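Local structure of dehydroquinate synthase (Thermus thermophilus, 1UJN) at residues L289-L294 with L329-F334; L227-T232 with Y253-A258; A244-M249 with S282-P287; G266-L271 with L315-L320; S308-V313 with V322-E327. The protein probably catalyses the second step of chorismate biosynthesis, converting the seven-carbon sugar phosphate DAHP to 3-dehydroquinate with release of phosphate, using NAD and a divalent metal. All blocks are in the same frame, centred on the assembly; numbering follows the deposited sequence.

Contact 1: residues L289-L294 with L329-F334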
# COMPACT_ATOMS: atom_id res chain seq x y z
N LEU A 289 37.26 3.40 -12.46
CA LEU A 289 36.66 3.94 -11.25
C LEU A 289 37.72 4.21 -10.18
O LEU A 289 38.63 3.41 -9.98
CB LEU A 289 35.60 2.96 -10.73
CG LEU A 289 35.82 1.50 -11.13
CD1 LEU A 289 37.09 0.95 -10.49
CD2 LEU A 289 34.61 0.67 -10.71
N ALA A 290 37.59 5.35 -9.51
CA ALA A 290 38.53 5.72 -8.46
C ALA A 290 37.80 5.70 -7.13
O ALA A 290 36.59 5.92 -7.07
CB ALA A 290 39.08 7.12 -8.73
N PHE A 291 38.54 5.42 -6.06
CA PHE A 291 37.94 5.37 -4.74
C PHE A 291 37.25 6.69 -4.39
O PHE A 291 36.20 6.70 -3.75
CB PHE A 291 38.99 5.06 -3.68
CG PHE A 291 38.43 4.84 -2.31
CD1 PHE A 291 37.67 3.71 -2.04
CD2 PHE A 291 38.63 5.76 -1.29
CE1 PHE A 291 37.12 3.50 -0.78
CE2 PHE A 291 38.09 5.57 -0.03
CZ PHE A 291 37.33 4.43 0.23
N GLU A 292 37.85 7.79 -4.82
CA GLU A 292 37.31 9.12 -4.54
C GLU A 292 35.98 9.36 -5.25
O GLU A 292 35.11 10.07 -4.73
CB GLU A 292 38.31 10.20 -4.96
CG GLU A 292 39.70 10.04 -4.35
CD GLU A 292 40.52 8.97 -5.05
OE1 GLU A 292 41.62 8.64 -4.54
OE2 GLU A 292 40.08 8.47 -6.10
N ASP A 293 35.81 8.77 -6.43
CA ASP A 293 34.58 8.93 -7.19
C ASP A 293 33.56 7.88 -6.76
O ASP A 293 32.43 7.86 -7.25
CB ASP A 293 34.87 8.78 -8.69
CG ASP A 293 35.93 9.75 -9.17
OD1 ASP A 293 35.79 10.97 -8.94
OD2 ASP A 293 36.92 9.28 -9.78
N LEU A 294 33.97 7.01 -5.84
CA LEU A 294 33.10 5.96 -5.34
C LEU A 294 32.26 6.48 -4.17
O LEU A 294 31.03 6.31 -4.15
CB LEU A 294 33.94 4.77 -4.87
CG LEU A 294 33.17 3.55 -4.35
CD1 LEU A 294 32.41 2.91 -5.50
CD2 LEU A 294 34.14 2.55 -3.73
N LEU A 329 40.97 1.24 5.23
CA LEU A 329 40.76 -0.18 4.96
C LEU A 329 39.97 -0.34 3.66
O LEU A 329 40.29 -1.19 2.83
CB LEU A 329 40.00 -0.83 6.12
CG LEU A 329 39.88 -2.35 6.19
CD1 LEU A 329 39.44 -2.76 7.58
CD2 LEU A 329 38.90 -2.86 5.14
N LEU A 330 38.95 0.48 3.49
CA LEU A 330 38.13 0.44 2.29
C LEU A 330 38.97 0.82 1.08
O LEU A 330 38.86 0.21 0.01
CB LEU A 330 36.95 1.42 2.42
CG LEU A 330 36.03 1.23 3.63
CD1 LEU A 330 35.06 2.40 3.70
CD2 LEU A 330 35.27 -0.09 3.51
N ARG A 331 39.81 1.83 1.25
CA ARG A 331 40.67 2.30 0.18
C ARG A 331 41.62 1.19 -0.24
O ARG A 331 41.83 0.93 -1.41
CB ARG A 331 41.47 3.50 0.70
CG ARG A 331 42.09 4.31 -0.43
CD ARG A 331 42.83 5.55 0.09
NE ARG A 331 41.89 6.65 0.34
CZ ARG A 331 41.64 7.48 -0.69
NH1 ARG A 331 42.23 7.30 -1.86
NH2 ARG A 331 40.78 8.49 -0.53
N GLU A 332 42.20 0.52 0.76
CA GLU A 332 43.13 -0.58 0.54
C GLU A 332 42.44 -1.73 -0.20
O GLU A 332 42.97 -2.28 -1.16
CB GLU A 332 43.65 -1.09 1.89
CG GLU A 332 44.59 -2.28 1.82
CD GLU A 332 46.04 -1.87 1.63
OE1 GLU A 332 46.55 -1.07 2.44
OE2 GLU A 332 46.67 -2.36 0.66
N ALA A 333 41.25 -2.09 0.27
CA ALA A 333 40.49 -3.17 -0.34
C ALA A 333 40.07 -2.85 -1.77
O ALA A 333 40.09 -3.72 -2.63
CB ALA A 333 39.25 -3.47 0.50
N PHE A 334 39.70 -1.60 -2.02
CA PHE A 334 39.29 -1.20 -3.36
C PHE A 334 40.46 -1.34 -4.32
O PHE A 334 40.30 -1.80 -5.45
CB PHE A 334 38.78 0.24 -3.37
CG PHE A 334 38.08 0.63 -4.64
CD1 PHE A 334 36.87 0.02 -4.99
CD2 PHE A 334 38.62 1.58 -5.49
CE1 PHE A 334 36.22 0.35 -6.18
CE2 PHE A 334 37.97 1.93 -6.68
CZ PHE A 334 36.77 1.31 -7.02
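Phe-291 lies flat against the backbone of helix 327-342: CA of Arg-331 stands over the middle of its ring, 3.8 Å from the centroid and almost along the normal, a CH-pi contact. CZ at the far end of the ring reaches CB of Leu-330 at 3.7 Å, and CD1 rests on CB of Phe-334. The Arg-331 side chain then runs round the ring. Its first two torsions are extended, but the bend at chi3 (-82°) swings the guanidinium back so that CZ comes 3.5 Å from CD2 of Phe-291. That ring carbon sits over the guanidinium face while NH2 lies in the plane of the ring, the two planes being 66° apart. From there NH1 gives a salt-bridge hydrogen bond to OE1 of Glu-292, 3.1 Å long and fairly straight at 162°. The carboxylate lies at the guanidinium edge but is itself met from above its plane. NH2 has a second carboxylate partner in Glu-327, so two acids hold the group.

The contact docks the short, weakly bonded helical turn at 291-294 onto the long C-terminal helix 327-342, in the largely helical C-terminal half of the enzyme. Phe-334 is the other large ring. CD2 of Leu-294 sits over one of its faces, 4.2 Å from the centroid, and CD1 of Leu-289 touches its CZ at 3.5 Å. Farther out, Trp-337 packs against the Phe-334 ring, Leu-289 and Leu-294 also rest on helix 231-240, and Leu-330 and Ala-333 turn to Leu-261 of helix 247-264.

Contact 2: residues L227-T232 with Y253-A258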
# COMPACT_ATOMS: atom_id res chain seq x y z
N LEU A 227 21.54 -10.13 4.11
CA LEU A 227 21.13 -10.33 2.73
C LEU A 227 21.69 -9.22 1.85
O LEU A 227 21.70 -9.31 0.63
CB LEU A 227 19.60 -10.36 2.63
CG LEU A 227 18.89 -11.49 3.37
CD1 LEU A 227 17.40 -11.22 3.43
CD2 LEU A 227 19.17 -12.82 2.68
N ASN A 228 22.18 -8.16 2.49
CA ASN A 228 22.75 -7.04 1.76
C ASN A 228 24.23 -7.24 1.47
O ASN A 228 24.93 -6.30 1.09
CB ASN A 228 22.54 -5.73 2.53
CG ASN A 228 21.07 -5.34 2.61
OD1 ASN A 228 20.38 -5.27 1.59
ND2 ASN A 228 20.59 -5.08 3.82
N LEU A 229 24.70 -8.47 1.66
CA LEU A 229 26.10 -8.80 1.40
C LEU A 229 26.44 -8.49 -0.06
O LEU A 229 25.76 -8.96 -0.97
CB LEU A 229 26.35 -10.29 1.68
CG LEU A 229 27.73 -10.87 1.37
CD1 LEU A 229 28.79 -10.21 2.26
CD2 LEU A 229 27.70 -12.37 1.59
N GLY A 230 27.48 -7.69 -0.26
CA GLY A 230 27.91 -7.32 -1.61
C GLY A 230 27.06 -6.26 -2.29
O GLY A 230 27.34 -5.87 -3.43
N HIS A 231 26.03 -5.77 -1.60
CA HIS A 231 25.14 -4.77 -2.18
C HIS A 231 25.56 -3.31 -2.02
O HIS A 231 25.09 -2.45 -2.76
CB HIS A 231 23.73 -4.95 -1.63
CG HIS A 231 22.99 -6.11 -2.22
ND1 HIS A 231 23.43 -7.41 -2.11
CD2 HIS A 231 21.83 -6.16 -2.92
CE1 HIS A 231 22.57 -8.22 -2.71
NE2 HIS A 231 21.59 -7.49 -3.21
N THR A 232 26.44 -3.02 -1.07
CA THR A 232 26.89 -1.64 -0.87
C THR A 232 27.71 -1.19 -2.08
O THR A 232 27.45 -0.13 -2.66
CB THR A 232 27.74 -1.50 0.41
OG1 THR A 232 26.98 -1.93 1.54
CG2 THR A 232 28.14 -0.04 0.62
N TYR A 253 30.39 -8.62 -8.27
CA TYR A 253 31.52 -7.71 -8.08
C TYR A 253 31.59 -7.29 -6.61
O TYR A 253 32.68 -7.18 -6.04
CB TYR A 253 31.38 -6.47 -8.96
CG TYR A 253 31.80 -6.67 -10.40
CD1 TYR A 253 30.93 -6.35 -11.45
CD2 TYR A 253 33.07 -7.13 -10.72
CE1 TYR A 253 31.34 -6.49 -12.78
CE2 TYR A 253 33.49 -7.27 -12.04
CZ TYR A 253 32.62 -6.94 -13.07
OH TYR A 253 33.04 -7.06 -14.37
N GLY A 254 30.43 -7.05 -6.01
CA GLY A 254 30.37 -6.64 -4.61
C GLY A 254 30.81 -7.76 -3.69
O GLY A 254 31.38 -7.50 -2.62
N LEU A 255 30.57 -9.00 -4.09
CA LEU A 255 30.97 -10.16 -3.29
C LEU A 255 32.49 -10.27 -3.22
O LEU A 255 33.04 -10.66 -2.19
CB LEU A 255 30.38 -11.44 -3.88
CG LEU A 255 28.86 -11.55 -3.77
CD1 LEU A 255 28.39 -12.85 -4.39
CD2 LEU A 255 28.46 -11.49 -2.30
N LEU A 256 33.16 -9.93 -4.32
CA LEU A 256 34.61 -9.98 -4.34
C LEU A 256 35.14 -8.93 -3.36
O LEU A 256 36.08 -9.18 -2.60
CB LEU A 256 35.14 -9.70 -5.74
CG LEU A 256 36.67 -9.65 -5.87
CD1 LEU A 256 37.26 -10.99 -5.47
CD2 LEU A 256 37.06 -9.30 -7.29
N TYR A 257 34.52 -7.75 -3.38
CA TYR A 257 34.95 -6.67 -2.49
C TYR A 257 34.73 -7.08 -1.04
O TYR A 257 35.60 -6.87 -0.19
CB TYR A 257 34.16 -5.40 -2.79
CG TYR A 257 34.70 -4.17 -2.09
CD1 TYR A 257 35.93 -3.63 -2.44
CD2 TYR A 257 33.98 -3.55 -1.07
CE1 TYR A 257 36.44 -2.49 -1.80
CE2 TYR A 257 34.47 -2.41 -0.42
CZ TYR A 257 35.70 -1.89 -0.79
OH TYR A 257 36.19 -0.77 -0.15
N ALA A 258 33.57 -7.66 -0.75
CA ALA A 258 33.25 -8.11 0.60
C ALA A 258 34.27 -9.13 1.07
O ALA A 258 34.73 -9.08 2.22
CB ALA A 258 31.85 -8.72 0.63
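Leu-229 and Gly-230 meet Gly-254, Leu-255 and Ala-258 in a close, buried apolar contact, made where the loop leading into helix 231-240 runs against the middle of helix 247-264 in the helical C-terminal half of the chain. The approach hinges on the two glycines, Gly-230 and Gly-254, whose CA atoms are 3.9 Å apart. CA of Gly-254 points a C-H at O of Gly-230, with 3.3 Å between CA and O and an angle of 168° at the hydrogen. With no side chain on either residue, the two backbones meet directly; Gly-230 has a positive phi (77°) and is at the N-cap position of helix 231-240.

Leu-229 fills in beside them. With CG anti to the backbone N (chi1 175°), its branch reaches over to the helix, where CG meets CD2 of Leu-255 at 3.8 Å and CD1 meets CB of Ala-258 at 3.8 Å.

On the far side of the loop, His-231 ND1 donates to O of Leu-229 over 3.0 Å; the oxygen lies in the imidazole plane. That bond fixes the ring's rotation and leaves NE2 directed toward the predicted zinc site, which His-231 would share with Glu-173 and His-247.

Contact 3: residues A244-M249 with S282-P287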
# COMPACT_ATOMS: atom_id res chain seq x y z
N ALA A 244 23.45 0.11 -16.49
CA ALA A 244 23.71 -0.75 -17.64
C ALA A 244 24.17 -2.10 -17.08
O ALA A 244 23.88 -3.15 -17.66
CB ALA A 244 24.79 -0.15 -18.53
N LEU A 245 24.89 -2.07 -15.96
CA LEU A 245 25.38 -3.30 -15.33
C LEU A 245 24.24 -4.03 -14.63
O LEU A 245 23.66 -3.52 -13.68
CB LEU A 245 26.48 -2.95 -14.32
CG LEU A 245 27.08 -4.13 -13.53
CD1 LEU A 245 27.87 -5.03 -14.45
CD2 LEU A 245 27.95 -3.60 -12.41
N PRO A 246 23.89 -5.25 -15.10
CA PRO A 246 22.81 -6.03 -14.49
C PRO A 246 23.01 -6.23 -12.98
O PRO A 246 24.14 -6.41 -12.52
CB PRO A 246 22.85 -7.35 -15.26
CG PRO A 246 23.41 -6.95 -16.60
CD PRO A 246 24.51 -5.99 -16.21
N HIS A 247 21.92 -6.22 -12.23
CA HIS A 247 21.98 -6.38 -10.78
C HIS A 247 22.83 -7.55 -10.30
O HIS A 247 23.67 -7.39 -9.42
CB HIS A 247 20.57 -6.52 -10.21
CG HIS A 247 20.54 -6.63 -8.71
ND1 HIS A 247 20.84 -5.56 -7.89
CD2 HIS A 247 20.28 -7.67 -7.89
CE1 HIS A 247 20.75 -5.94 -6.63
NE2 HIS A 247 20.42 -7.22 -6.60
N GLY A 248 22.59 -8.73 -10.86
CA GLY A 248 23.34 -9.91 -10.45
C GLY A 248 24.83 -9.79 -10.68
O GLY A 248 25.64 -10.30 -9.90
N MET A 249 25.21 -9.11 -11.76
CA MET A 249 26.61 -8.93 -12.07
C MET A 249 27.23 -7.99 -11.04
O MET A 249 28.34 -8.22 -10.56
CB MET A 249 26.78 -8.36 -13.48
CG MET A 249 26.21 -9.26 -14.57
SD MET A 249 26.93 -10.92 -14.56
CE MET A 249 26.26 -11.61 -16.10
N SER A 282 31.42 -14.54 -16.00
CA SER A 282 31.85 -13.71 -17.12
C SER A 282 31.08 -12.39 -17.12
O SER A 282 30.41 -12.06 -18.10
CB SER A 282 31.65 -14.43 -18.45
OG SER A 282 32.57 -15.50 -18.60
N PRO A 283 31.18 -11.62 -16.03
CA PRO A 283 30.48 -10.34 -15.92
C PRO A 283 31.03 -9.32 -16.92
O PRO A 283 32.18 -9.40 -17.34
CB PRO A 283 30.76 -9.92 -14.47
CG PRO A 283 32.13 -10.47 -14.24
CD PRO A 283 32.03 -11.86 -14.84
N PRO A 284 30.20 -8.35 -17.32
CA PRO A 284 30.69 -7.35 -18.28
C PRO A 284 31.76 -6.46 -17.65
O PRO A 284 31.64 -6.06 -16.48
CB PRO A 284 29.43 -6.58 -18.65
CG PRO A 284 28.60 -6.66 -17.41
CD PRO A 284 28.79 -8.10 -16.98
N PRO A 285 32.83 -6.15 -18.40
CA PRO A 285 33.92 -5.30 -17.91
C PRO A 285 33.40 -3.96 -17.40
O PRO A 285 32.45 -3.41 -17.94
CB PRO A 285 34.81 -5.16 -19.14
CG PRO A 285 34.66 -6.50 -19.80
CD PRO A 285 33.16 -6.71 -19.73
N LEU A 286 34.04 -3.45 -16.36
CA LEU A 286 33.65 -2.19 -15.75
C LEU A 286 34.43 -0.99 -16.27
O LEU A 286 35.54 -1.13 -16.78
CB LEU A 286 33.84 -2.27 -14.23
CG LEU A 286 33.07 -3.35 -13.48
CD1 LEU A 286 33.49 -3.36 -12.01
CD2 LEU A 286 31.57 -3.09 -13.62
N PRO A 287 33.86 0.21 -16.14
CA PRO A 287 34.50 1.45 -16.59
C PRO A 287 35.50 1.87 -15.51
O PRO A 287 35.35 1.50 -14.35
CB PRO A 287 33.34 2.42 -16.70
CG PRO A 287 32.47 2.00 -15.55
CD PRO A 287 32.49 0.49 -15.66
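Leu-245, Met-249 and three residues of the proline-rich run 282-287 make a wholly apolar contact. Leucine with proline comes first: CD1 of Leu-245 presses on CG of Pro-284 at 3.5 Å, tighter than usual for two carbons. The chi1 of Leu-245 (178°) sets CG anti to the backbone N and carries the branch across to the prolines, while Pro-246 touches the same ring corner only loosely.

Leucine with leucine is a single methyl pair, CD2 of Leu-245 on CD2 of Leu-286 at 3.9 Å.

Methionine with proline makes up the rest. The Met-249 chain is bent at chi2 (-57°), so that CG lies 3.7 Å from CD of Pro-284 and the sulfur then passes over Pro-283, with SD 3.8 Å from CA of that residue. The two prolines are thus met by successive atoms of one side chain.

Hydrogen bonds at its margin tie the proline-rich run to other parts of the chain: O of Pro-284 accepts from the hydroxyl of Tyr-253, whose ring also packs on Pro-283 and Leu-286, and Leu-286 bonds through its backbone to Leu-346. The contact therefore fastens the extended segment after helix 271-281 across the first turn of helix 247-264. That turn begins with His-247, a predicted zinc ligand, which faces His-231 across the presumed metal site and whose ND1 is hydrogen-bonded to OE1 of Glu-238, which would be a second-shell residue of that site.

Contact 4: residues G266-L271 with L315-L320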
# COMPACT_ATOMS: atom_id res chain seq x y z
N GLY A 266 41.07 -10.23 9.04
CA GLY A 266 41.47 -11.51 9.60
C GLY A 266 40.52 -12.67 9.41
O GLY A 266 40.61 -13.68 10.11
N GLY A 267 39.60 -12.55 8.46
CA GLY A 267 38.66 -13.63 8.21
C GLY A 267 39.30 -14.73 7.39
O GLY A 267 40.43 -14.58 6.92
N GLU A 268 38.58 -15.84 7.21
CA GLU A 268 39.10 -16.94 6.42
C GLU A 268 39.16 -16.49 4.97
O GLU A 268 38.47 -15.55 4.57
CB GLU A 268 38.18 -18.16 6.52
CG GLU A 268 37.81 -18.55 7.94
CD GLU A 268 37.15 -19.92 8.01
OE1 GLU A 268 36.37 -20.26 7.10
OE2 GLU A 268 37.42 -20.66 8.99
N ASP A 269 40.00 -17.15 4.17
CA ASP A 269 40.15 -16.79 2.77
C ASP A 269 38.93 -17.24 1.96
O ASP A 269 38.69 -18.43 1.79
CB ASP A 269 41.43 -17.43 2.22
CG ASP A 269 41.68 -17.09 0.77
OD1 ASP A 269 41.30 -15.98 0.34
OD2 ASP A 269 42.28 -17.92 0.06
N LEU A 270 38.16 -16.27 1.48
CA LEU A 270 36.97 -16.56 0.69
C LEU A 270 37.12 -16.12 -0.76
O LEU A 270 36.14 -16.11 -1.51
CB LEU A 270 35.74 -15.87 1.30
CG LEU A 270 35.35 -16.29 2.72
CD1 LEU A 270 34.14 -15.47 3.18
CD2 LEU A 270 35.04 -17.77 2.75
N LEU A 271 38.33 -15.75 -1.15
CA LEU A 271 38.58 -15.30 -2.51
C LEU A 271 38.46 -16.40 -3.56
O LEU A 271 37.95 -16.17 -4.65
CB LEU A 271 39.96 -14.64 -2.60
CG LEU A 271 40.09 -13.20 -2.09
CD1 LEU A 271 39.28 -12.27 -2.98
CD2 LEU A 271 39.61 -13.10 -0.65
N LEU A 315 33.35 -13.09 7.37
CA LEU A 315 34.61 -13.54 7.96
C LEU A 315 34.82 -15.02 7.69
O LEU A 315 35.95 -15.52 7.69
CB LEU A 315 34.61 -13.26 9.47
CG LEU A 315 34.45 -11.79 9.86
CD1 LEU A 315 34.42 -11.65 11.37
CD2 LEU A 315 35.59 -10.97 9.27
N ALA A 316 33.71 -15.71 7.46
CA ALA A 316 33.72 -17.14 7.16
C ALA A 316 32.31 -17.49 6.73
O ALA A 316 31.36 -16.81 7.12
CB ALA A 316 34.11 -17.94 8.40
N PRO A 317 32.15 -18.55 5.92
CA PRO A 317 30.79 -18.90 5.50
C PRO A 317 29.90 -19.09 6.73
O PRO A 317 30.24 -19.86 7.63
CB PRO A 317 31.00 -20.21 4.73
CG PRO A 317 32.38 -20.03 4.15
CD PRO A 317 33.15 -19.44 5.31
N GLY A 318 28.79 -18.37 6.78
CA GLY A 318 27.89 -18.47 7.91
C GLY A 318 28.28 -17.57 9.07
O GLY A 318 27.52 -17.40 10.02
N ARG A 319 29.48 -16.99 9.00
CA ARG A 319 29.94 -16.10 10.05
C ARG A 319 30.26 -14.73 9.48
O ARG A 319 31.37 -14.48 8.99
CB ARG A 319 31.18 -16.69 10.74
CG ARG A 319 31.58 -15.96 12.01
CD ARG A 319 32.55 -16.80 12.84
NE ARG A 319 33.84 -16.97 12.20
CZ ARG A 319 34.73 -15.99 12.04
NH1 ARG A 319 34.46 -14.77 12.48
NH2 ARG A 319 35.89 -16.24 11.45
N LEU A 320 29.29 -13.83 9.55
CA LEU A 320 29.45 -12.48 9.04
C LEU A 320 29.18 -11.41 10.09
O LEU A 320 28.53 -11.67 11.11
CB LEU A 320 28.51 -12.25 7.85
CG LEU A 320 28.71 -13.08 6.58
CD1 LEU A 320 28.33 -14.53 6.83
CD2 LEU A 320 27.85 -12.49 5.48
O HOH W 1 37.51 -13.71 11.63
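Gly-267 and Leu-315 bring the two backbones to 4.1 Å between their CA atoms, and next to them N of Glu-268 donates to O of Leu-315 over 2.7 Å, nearly in line with the carbonyl (C=O...N angle 160°). CA of Gly-267, which carries no side chain, packs against the same oxygen at 3.3 Å.

From this bond the Glu-268 side chain reaches out along the second segment. Its CG lies anti to the carbonyl carbon (chi1 -50°) and the chain is extended beyond, so the aliphatic part passes Ala-316 and OE1 of Glu-268 ends 3.5 Å from CB of Ala-316. The carboxylate comes near Arg-319 without touching: OE2 of Glu-268 is 5.3 Å from NH2 of Arg-319, so any attraction between the opposite charges is probably weak and long-range. Arg-319 NH2 instead donates to a water at 3.0 Å, which makes a weak bond to O of Gly-266. Leu-270 and Pro-317 lie alongside each other, pointing opposite ways, with CD2 of Leu-270 3.6 Å from CD of Pro-317.

In the second segment, Leu-315 and Ala-316 both donate to O of Arg-319, a classic beta bulge, and a type II turn runs from Ala-316 to Arg-319. Gly-266 closes helix 247-264 with a Schellman motif, and Leu-270 is at the N-cap position of helix 271-281. The contact thus sets the connection between those two helices against the turn of the hairpin 311-314/319-323, with Gly-318 bonded through its backbone to Leu-179 near the end of helix 164-181.

Contact 5: residues S308-V313 with V322-E327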
# COMPACT_ATOMS: atom_id res chain seq x y z
N SER A 308 29.20 6.26 9.31
CA SER A 308 27.78 6.30 8.97
C SER A 308 27.34 5.02 8.25
O SER A 308 26.30 4.44 8.53
CB SER A 308 27.55 7.51 8.06
OG SER A 308 26.24 7.42 7.49
N LEU A 309 28.15 4.60 7.26
CA LEU A 309 27.79 3.42 6.49
C LEU A 309 28.22 2.13 7.18
O LEU A 309 29.25 2.05 7.84
CB LEU A 309 28.44 3.51 5.11
CG LEU A 309 29.88 4.02 5.16
CD1 LEU A 309 30.83 3.02 5.83
CD2 LEU A 309 30.46 4.29 3.77
N HIS A 310 27.36 1.10 7.05
CA HIS A 310 27.72 -0.21 7.59
C HIS A 310 27.88 -1.24 6.47
O HIS A 310 27.09 -1.31 5.54
CB HIS A 310 26.61 -0.65 8.56
CG HIS A 310 26.83 -0.02 9.91
ND1 HIS A 310 26.90 1.32 10.10
CD2 HIS A 310 26.88 -0.65 11.16
CE1 HIS A 310 26.99 1.49 11.44
NE2 HIS A 310 26.97 0.33 12.09
N TRP A 311 28.92 -2.06 6.53
CA TRP A 311 29.15 -3.07 5.50
C TRP A 311 28.94 -4.47 6.05
O TRP A 311 29.23 -4.74 7.21
CB TRP A 311 30.59 -3.00 4.98
CG TRP A 311 31.01 -1.67 4.45
CD1 TRP A 311 31.34 -0.56 5.18
CD2 TRP A 311 31.19 -1.31 3.08
NE1 TRP A 311 31.72 0.46 4.35
CE2 TRP A 311 31.64 0.03 3.05
CE3 TRP A 311 31.02 -2.00 1.87
CZ2 TRP A 311 31.92 0.69 1.85
CZ3 TRP A 311 31.30 -1.34 0.68
CH2 TRP A 311 31.74 -0.00 0.68
N VAL A 312 28.43 -5.37 5.21
CA VAL A 312 28.24 -6.76 5.61
C VAL A 312 29.55 -7.43 5.23
O VAL A 312 29.88 -7.56 4.05
CB VAL A 312 27.08 -7.44 4.84
CG1 VAL A 312 26.98 -8.90 5.25
CG2 VAL A 312 25.77 -6.73 5.12
N VAL A 313 30.32 -7.83 6.24
CA VAL A 313 31.61 -8.46 6.03
C VAL A 313 31.58 -9.95 6.35
O VAL A 313 31.25 -10.34 7.46
CB VAL A 313 32.71 -7.80 6.92
CG1 VAL A 313 34.06 -8.43 6.64
CG2 VAL A 313 32.76 -6.30 6.66
N VAL A 322 28.35 -6.97 10.63
CA VAL A 322 27.90 -5.72 10.02
C VAL A 322 28.52 -4.62 10.87
O VAL A 322 28.30 -4.56 12.08
CB VAL A 322 26.37 -5.61 10.04
CG1 VAL A 322 25.93 -4.29 9.41
CG2 VAL A 322 25.75 -6.78 9.31
N ARG A 323 29.30 -3.75 10.24
CA ARG A 323 29.97 -2.68 10.96
C ARG A 323 30.61 -1.67 10.03
O ARG A 323 30.74 -1.91 8.83
CB ARG A 323 31.06 -3.28 11.85
CG ARG A 323 31.95 -4.27 11.10
CD ARG A 323 33.30 -4.46 11.77
NE ARG A 323 34.14 -3.27 11.65
CZ ARG A 323 35.44 -3.23 11.96
NH1 ARG A 323 36.05 -4.32 12.40
NH2 ARG A 323 36.12 -2.11 11.82
N PRO A 324 31.02 -0.51 10.57
CA PRO A 324 31.67 0.55 9.78
C PRO A 324 33.15 0.19 9.66
O PRO A 324 33.68 -0.57 10.47
CB PRO A 324 31.44 1.79 10.63
CG PRO A 324 31.53 1.25 12.02
CD PRO A 324 30.70 -0.02 11.93
N LEU A 325 33.83 0.74 8.66
CA LEU A 325 35.24 0.44 8.46
C LEU A 325 36.07 1.69 8.22
O LEU A 325 35.60 2.66 7.61
CB LEU A 325 35.40 -0.52 7.28
CG LEU A 325 34.71 -1.88 7.41
CD1 LEU A 325 34.69 -2.58 6.05
CD2 LEU A 325 35.42 -2.73 8.45
N PRO A 326 37.32 1.70 8.70
CA PRO A 326 38.18 2.87 8.49
C PRO A 326 38.34 3.08 6.99
O PRO A 326 38.56 2.12 6.25
CB PRO A 326 39.50 2.46 9.15
CG PRO A 326 39.06 1.52 10.23
CD PRO A 326 38.00 0.69 9.53
N GLU A 327 38.21 4.32 6.53
CA GLU A 327 38.34 4.61 5.10
C GLU A 327 39.63 4.00 4.54
O GLU A 327 39.67 3.57 3.39
CB GLU A 327 38.33 6.12 4.86
CG GLU A 327 38.54 6.50 3.39
CD GLU A 327 38.49 8.00 3.17
OE1 GLU A 327 38.72 8.44 2.02
OE2 GLU A 327 38.22 8.74 4.14
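Trp-311 and Arg-323 face each other as a hydrogen-bonded antiparallel pair: N of Trp-311 donates to O of Arg-323 at 2.9 Å and almost straight (177°), and N of Arg-323 returns a bond to O of Trp-311 at 3.2 Å. Beyond the pair, the guanidinium of Arg-323 turns onto the residue that follows it. NE and NH2 both grip O of Pro-324, side-on, at 3.0 and 3.2 Å; this fixes the guanidinium plane, and CD2 of Leu-325 lies over one face, toward its rim.

Next along, Val-312 and Val-322 form the non-hydrogen-bonded pair and meet through their CG2 methyls at 4.2 Å. Past the other end of the ladder, CD of Pro-324 sits over one face of the His-310 ring, 4.0 Å from the centroid, a CH-pi contact. From within the strand, CG1 of Val-322 reaches the edge of that ring. CD1 of Leu-325 rests on CD1 of Trp-311 at 4.0 Å, the leucine roughly perpendicular to the tryptophan side chain. O of Leu-309 and N of Leu-325 are buried here without a partner in the model.

The indole continues inward to Tyr-257, Leu-261 and Leu-330. The whole is a two-stranded antiparallel beta hairpin, 311-314 with 319-323, laid on the helices of the C-terminal half.

Overall arrangement
Helix 247-264 runs through the set: contacts 2 and 3 both use it, their centres 14 Å apart, and Tyr-253 and Tyr-257 of 253-258 carry it outward. Tyr-253 joins contact 2 to contact 3, and Tyr-257 joins it to contact 1, where its OH lies 2.9 Å from Leu-330 O, a probable hydrogen bond. Through Trp-311, which also packs on Thr-232, contact 5 meets contacts 1 and 2. Contacts 4 and 5 take the two ends of one hairpin. Contacts 2 and 3 supply His-231 and His-247 of the predicted zinc site, their NE2 atoms 3.6 Å apart; the side chain of Val-312 in contact 5 is about 7 Å from that of His-231, and contacts 1 and 4 lie away from the site.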